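Local coordinates for putative nucleoprotein (Infectious salmon anemia virus, PDB 4EWC) that encapsidates the negative-strand viral RNA, protecting it from nucleases and forming the ribonucleoprotein that serves as template for transcription and replication, at residues G152-F155 / P156-T160; V222-L226 / N227-A231. One frame throughout, in Å; residues are numbered along the deposited sequence.

In the fold
Interactions 1 and 2 sit on two helices that pack against each other on one side of the nucleoprotein. Interaction 1 is a proline kink within helix 142-162, and interaction 2 is the capped start of helix 226-236. Their centres are about 14 Å apart and their nearest atoms about 4 Å, without touching. The helices meet both along the kink, where V154 and A157 rest on F233 and S236, and beyond it, where L229 rests on F161 and F162 and D228 on F161. Helix 226-236 leads into R237-R240, a likely nuclear localization signal; R237 and P238 lie against V154 and M153 of interaction 1.

Interaction 1: residues G152-F155 / P156-T160; sequences GMVF and PALTT
L158 folds back along its helix onto V154 and F155, the residues one turn earlier. Its CB lies 3.4 Å from the carbonyl oxygen O of F155. CG then passes beside V154 O, turned that way by a chi1 of -65° that sets it next to its own backbone N. At the tip, CD1 touches V154 CG1 at 4.2 Å, with the two side chains running side by side in the same direction. L158 CD1 also lies 4.2 Å from F155 CD1, above the plane of the ring and displaced toward its rim. Beneath this apolar cluster, L158 N donates to V154 O (3.0 Å) and T159 N to F155 O (2.8 Å). A water bridges F155 O, to which it donates weakly, and T159 OG1.

F155 and L158 continue onto M398 of helix 394-402, whereas V154 and A157 face helix 226-236. Although 144-166 is predicted to span a membrane, in this structure the segment packs on helices of the same soluble chain. P156 interrupts the regular bonding: its ring occupies the place of a helical donor, with CG 3.2 Å from G152 O. Normal i to i+4 bonding resumes at L158. Because the nitrogen of P156 carries no hydrogen, it cannot donate to G152 O, and the helix is kinked where that bond is missing.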
ATOM      1  N   GLY A 152      19.081   8.575 -29.883  1.00 46.61           N
ATOM      2  CA  GLY A 152      19.261   7.890 -31.156  1.00 45.19           C
ATOM      3  C   GLY A 152      20.624   8.032 -31.828  1.00 45.32           C
ATOM      4  O   GLY A 152      21.019   7.157 -32.606  1.00 43.52           O
HETATM    5  N   MSE A 153      21.341   9.119 -31.534  1.00 44.10           N
HETATM    6  CA  MSE A 153      22.660   9.355 -32.127  1.00 46.40           C
HETATM    7  C   MSE A 153      23.798   8.946 -31.207  1.00 48.72           C
HETATM    8  O   MSE A 153      24.827   8.450 -31.672  1.00 48.75           O
HETATM    9  CB  MSE A 153      22.832  10.815 -32.587  1.00 46.78           C
HETATM   10  CG  MSE A 153      22.097  11.106 -33.887  1.00 49.66           C
HETATM   11 SE   MSE A 153      22.364  12.945 -34.474  0.80 60.57          SE
HETATM   12  CE  MSE A 153      24.229  12.816 -34.927  1.00 53.34           C
ATOM     13  N   VAL A 154      23.609   9.139 -29.904  1.00 47.08           N
ATOM     14  CA  VAL A 154      24.659   8.856 -28.936  1.00 40.28           C
ATOM     15  C   VAL A 154      24.740   7.365 -28.603  1.00 44.80           C
ATOM     16  O   VAL A 154      25.824   6.783 -28.649  1.00 48.91           O
ATOM     17  CB  VAL A 154      24.513   9.755 -27.663  1.00 47.77           C
ATOM     18  CG1 VAL A 154      25.484   9.343 -26.518  1.00 39.68           C
ATOM     19  CG2 VAL A 154      24.711  11.235 -28.029  1.00 48.93           C
ATOM     20  N   PHE A 155      23.607   6.732 -28.305  1.00 44.25           N
ATOM     21  CA  PHE A 155      23.607   5.300 -27.930  1.00 44.26           C
ATOM     22  C   PHE A 155      24.281   4.329 -28.931  1.00 45.95           C
ATOM     23  O   PHE A 155      25.042   3.452 -28.506  1.00 44.79           O
ATOM     24  CB  PHE A 155      22.207   4.820 -27.505  1.00 39.94           C
ATOM     25  CG  PHE A 155      21.840   5.198 -26.085  1.00 43.60           C
ATOM     26  CD1 PHE A 155      22.034   6.499 -25.624  1.00 45.68           C
ATOM     27  CD2 PHE A 155      21.298   4.257 -25.207  1.00 45.43           C
ATOM     28  CE1 PHE A 155      21.710   6.855 -24.307  1.00 42.56           C
ATOM     29  CE2 PHE A 155      20.963   4.606 -23.888  1.00 40.33           C
ATOM     30  CZ  PHE A 155      21.169   5.900 -23.447  1.00 38.38           C
ATOM     31  N   PRO A 156      24.013   4.477 -30.253  1.00 46.29           N
ATOM     32  CA  PRO A 156      24.761   3.633 -31.202  1.00 44.94           C
ATOM     33  C   PRO A 156      26.276   3.819 -31.069  1.00 45.11           C
ATOM     34  O   PRO A 156      27.021   2.843 -31.101  1.00 47.15           O
ATOM     35  CB  PRO A 156      24.285   4.128 -32.567  1.00 36.23           C
ATOM     36  CG  PRO A 156      22.894   4.626 -32.311  1.00 43.86           C
ATOM     37  CD  PRO A 156      22.939   5.236 -30.925  1.00 45.56           C
ATOM     38  N   ALA A 157      26.716   5.057 -30.881  1.00 41.50           N
ATOM     39  CA  ALA A 157      28.139   5.346 -30.713  1.00 46.39           C
ATOM     40  C   ALA A 157      28.689   4.728 -29.440  1.00 49.17           C
ATOM     41  O   ALA A 157      29.866   4.352 -29.388  1.00 50.74           O
ATOM     42  CB  ALA A 157      28.378   6.838 -30.712  1.00 43.62           C
ATOM     43  N   LEU A 158      27.845   4.632 -28.413  1.00 44.30           N
ATOM     44  CA  LEU A 158      28.230   3.927 -27.208  1.00 47.48           C
ATOM     45  C   LEU A 158      28.279   2.423 -27.465  1.00 46.00           C
ATOM     46  O   LEU A 158      29.138   1.737 -26.931  1.00 41.09           O
ATOM     47  CB  LEU A 158      27.259   4.220 -26.046  1.00 45.87           C
ATOM     48  CG  LEU A 158      27.188   5.633 -25.502  1.00 46.43           C
ATOM     49  CD1 LEU A 158      26.047   5.719 -24.494  1.00 46.89           C
ATOM     50  CD2 LEU A 158      28.525   6.048 -24.878  1.00 38.80           C
ATOM     51  N   THR A 159      27.353   1.920 -28.282  1.00 44.12           N
ATOM     52  CA  THR A 159      27.363   0.511 -28.584  1.00 48.03           C
ATOM     53  C   THR A 159      28.687   0.158 -29.258  1.00 50.27           C
ATOM     54  O   THR A 159      29.361  -0.806 -28.868  1.00 48.58           O
ATOM     55  CB  THR A 159      26.201   0.069 -29.482  1.00 50.59           C
ATOM     56  OG1 THR A 159      25.005  -0.021 -28.709  1.00 50.88           O
ATOM     57  CG2 THR A 159      26.507  -1.322 -30.093  1.00 39.27           C
ATOM     58  N   THR A 160      29.069   0.980 -30.231  1.00 45.52           N
ATOM     59  CA  THR A 160      30.282   0.784 -31.012  1.00 47.23           C
ATOM     60  C   THR A 160      31.576   0.902 -30.205  1.00 49.93           C
ATOM     61  O   THR A 160      32.477   0.049 -30.297  1.00 49.72           O
ATOM     62  CB  THR A 160      30.302   1.744 -32.205  1.00 51.04           C
ATOM     63  OG1 THR A 160      29.388   1.264 -33.202  1.00 54.68           O
ATOM     64  CG2 THR A 160      31.699   1.875 -32.794  1.00 48.14           C
TER
HETATM   65  O   HOH W   1      22.864   1.213 -29.214  1.00 40.84           O

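Interaction 2: residues V222-L226 / N227-A231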
ATOM      1  N   VAL A 222      37.931  -3.840 -16.699  1.00 59.18           N
ATOM      2  CA  VAL A 222      38.418  -3.439 -18.012  1.00 57.06           C
ATOM      3  C   VAL A 222      38.917  -2.005 -17.970  1.00 58.42           C
ATOM      4  O   VAL A 222      38.651  -1.271 -17.020  1.00 61.46           O
ATOM      5  CB  VAL A 222      37.305  -3.505 -19.068  1.00 58.63           C
ATOM      6  CG1 VAL A 222      36.731  -4.904 -19.138  1.00 52.40           C
ATOM      7  CG2 VAL A 222      36.225  -2.494 -18.744  1.00 51.78           C
ATOM      8  N   GLU A 223      39.636  -1.611 -19.015  1.00 57.75           N
ATOM      9  CA  GLU A 223      40.220  -0.286 -19.080  1.00 59.84           C
ATOM     10  C   GLU A 223      39.536   0.552 -20.134  1.00 61.05           C
ATOM     11  O   GLU A 223      39.342   0.114 -21.273  1.00 63.67           O
ATOM     12  CB  GLU A 223      41.711  -0.373 -19.377  1.00 63.91           C
ATOM     13  CG  GLU A 223      42.499  -1.036 -18.274  1.00 76.49           C
ATOM     14  CD  GLU A 223      43.961  -1.187 -18.617  1.00 88.77           C
ATOM     15  OE1 GLU A 223      44.383  -0.664 -19.675  1.00 81.42           O
ATOM     16  OE2 GLU A 223      44.686  -1.834 -17.829  1.00 90.00           O
ATOM     17  N   VAL A 224      39.169   1.765 -19.749  1.00 55.06           N
ATOM     18  CA  VAL A 224      38.532   2.691 -20.670  1.00 52.84           C
ATOM     19  C   VAL A 224      39.393   3.920 -20.868  1.00 53.62           C
ATOM     20  O   VAL A 224      39.845   4.529 -19.909  1.00 54.61           O
ATOM     21  CB  VAL A 224      37.143   3.120 -20.176  1.00 50.73           C
ATOM     22  CG1 VAL A 224      36.561   4.131 -21.110  1.00 47.09           C
ATOM     23  CG2 VAL A 224      36.241   1.914 -20.072  1.00 53.35           C
ATOM     24  N   ASN A 225      39.633   4.271 -22.124  1.00 50.64           N
ATOM     25  CA  ASN A 225      40.344   5.496 -22.435  1.00 52.04           C
ATOM     26  C   ASN A 225      39.345   6.650 -22.570  1.00 56.51           C
ATOM     27  O   ASN A 225      38.602   6.735 -23.552  1.00 55.85           O
ATOM     28  CB  ASN A 225      41.164   5.315 -23.700  1.00 49.56           C
ATOM     29  CG  ASN A 225      41.888   6.592 -24.138  1.00 54.52           C
ATOM     30  OD1 ASN A 225      41.303   7.684 -24.220  1.00 55.26           O
ATOM     31  ND2 ASN A 225      43.173   6.447 -24.451  1.00 52.45           N
ATOM     32  N   LEU A 226      39.354   7.548 -21.589  1.00 56.08           N
ATOM     33  CA  LEU A 226      38.358   8.604 -21.505  1.00 51.59           C
ATOM     34  C   LEU A 226      38.460   9.658 -22.608  1.00 53.40           C
ATOM     35  O   LEU A 226      37.447  10.262 -22.962  1.00 53.02           O
ATOM     36  CB  LEU A 226      38.381   9.273 -20.120  1.00 52.66           C
ATOM     37  CG  LEU A 226      38.200   8.441 -18.848  1.00 51.36           C
ATOM     38  CD1 LEU A 226      38.333   9.347 -17.637  1.00 55.01           C
ATOM     39  CD2 LEU A 226      36.872   7.697 -18.811  1.00 47.84           C
ATOM     40  N   ASN A 227      39.658   9.899 -23.141  1.00 54.99           N
ATOM     41  CA  ASN A 227      39.794  10.803 -24.296  1.00 57.60           C
ATOM     42  C   ASN A 227      39.107  10.244 -25.531  1.00 54.12           C
ATOM     43  O   ASN A 227      38.409  10.963 -26.244  1.00 51.83           O
ATOM     44  CB  ASN A 227      41.252  11.069 -24.650  1.00 59.28           C
ATOM     45  CG  ASN A 227      41.999  11.749 -23.541  1.00 65.08           C
ATOM     46  OD1 ASN A 227      41.487  11.892 -22.431  1.00 66.87           O
ATOM     47  ND2 ASN A 227      43.230  12.161 -23.824  1.00 65.82           N
ATOM     48  N   ASP A 228      39.323   8.964 -25.790  1.00 47.91           N
ATOM     49  CA  ASP A 228      38.641   8.329 -26.897  1.00 53.79           C
ATOM     50  C   ASP A 228      37.141   8.426 -26.670  1.00 51.98           C
ATOM     51  O   ASP A 228      36.388   8.790 -27.575  1.00 46.66           O
ATOM     52  CB  ASP A 228      39.068   6.864 -27.063  1.00 49.30           C
ATOM     53  CG  ASP A 228      40.533   6.720 -27.381  1.00 49.03           C
ATOM     54  OD1 ASP A 228      41.178   7.736 -27.713  1.00 49.59           O
ATOM     55  OD2 ASP A 228      41.052   5.583 -27.300  1.00 48.96           O
ATOM     56  N   LEU A 229      36.716   8.120 -25.448  1.00 52.80           N
ATOM     57  CA  LEU A 229      35.296   8.148 -25.125  1.00 51.77           C
ATOM     58  C   LEU A 229      34.694   9.543 -25.272  1.00 52.31           C
ATOM     59  O   LEU A 229      33.575   9.695 -25.751  1.00 54.27           O
ATOM     60  CB  LEU A 229      35.037   7.598 -23.723  1.00 50.31           C
ATOM     61  CG  LEU A 229      33.531   7.532 -23.427  1.00 55.27           C
ATOM     62  CD1 LEU A 229      32.783   6.864 -24.595  1.00 46.18           C
ATOM     63  CD2 LEU A 229      33.215   6.841 -22.089  1.00 46.22           C
ATOM     64  N   LYS A 230      35.444  10.555 -24.855  1.00 52.23           N
ATOM     65  CA  LYS A 230      34.991  11.927 -24.934  1.00 50.41           C
ATOM     66  C   LYS A 230      34.857  12.370 -26.389  1.00 52.77           C
ATOM     67  O   LYS A 230      33.816  12.868 -26.805  1.00 50.75           O
ATOM     68  CB  LYS A 230      35.970  12.832 -24.188  1.00 53.58           C
ATOM     69  CG  LYS A 230      35.650  14.296 -24.303  1.00 48.60           C
ATOM     70  CD  LYS A 230      36.766  15.133 -23.749  1.00 53.64           C
ATOM     71  CE  LYS A 230      36.292  16.579 -23.613  1.00 66.07           C
ATOM     72  NZ  LYS A 230      37.290  17.460 -22.951  1.00 76.38           N
ATOM     73  N   ALA A 231      35.928  12.172 -27.153  1.00 52.97           N
ATOM     74  CA  ALA A 231      35.974  12.514 -28.576  1.00 51.10           C
ATOM     75  C   ALA A 231      34.872  11.840 -29.393  1.00 50.68           C
ATOM     76  O   ALA A 231      34.267  12.469 -30.267  1.00 53.26           O
ATOM     77  CB  ALA A 231      37.355  12.174 -29.163  1.00 40.56           C
TER
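The side-chain amide of N225 and the carboxylate of D228 are stacked, their planes only 2° from parallel, while the side chains that carry them cross at about a right angle. The carboxylate covers one face of the amide, with D228 OD2 3.4 Å from N225 CG. D228 N approaches N225 OD1 from that same side, standing 37° out of the amide plane, and gives a nearly straight hydrogen bond of 2.8 Å. N227 N lies on the opposite side of the plane, 3.0 Å from N225 OD1, and N227 CB meets that same oxygen at 3.4 Å.

This is a classic N-cap. A chi1 of 177° swings the N225 amide beside its own carbonyl, so that OD1 overhangs the first turn and serves an amide hydrogen that has no helical carbonyl ahead of it. The main chain takes over at once: L229 N donates to N225 O (3.0 Å), and K230 N to L226 O (2.8 Å). The negative charge of D228, close to the start of the helix, probably interacts favourably with the helix dipole.

Just outside the cap, V224 CG1 reaches L229 CD2 at 4.4 Å. This apolar contact between the residue before the cap and the fourth residue after it is consistent with a loose hydrophobic staple, joining strand end to helix start. V224 is also paired through its backbone with K209, in the two-stranded antiparallel sheet of 209-214 and 219-224. From the new helix, L226 and L229 settle on I183 and A187 of helix 174-188, while D228 and L229 reach F161 near the end of helix 142-162.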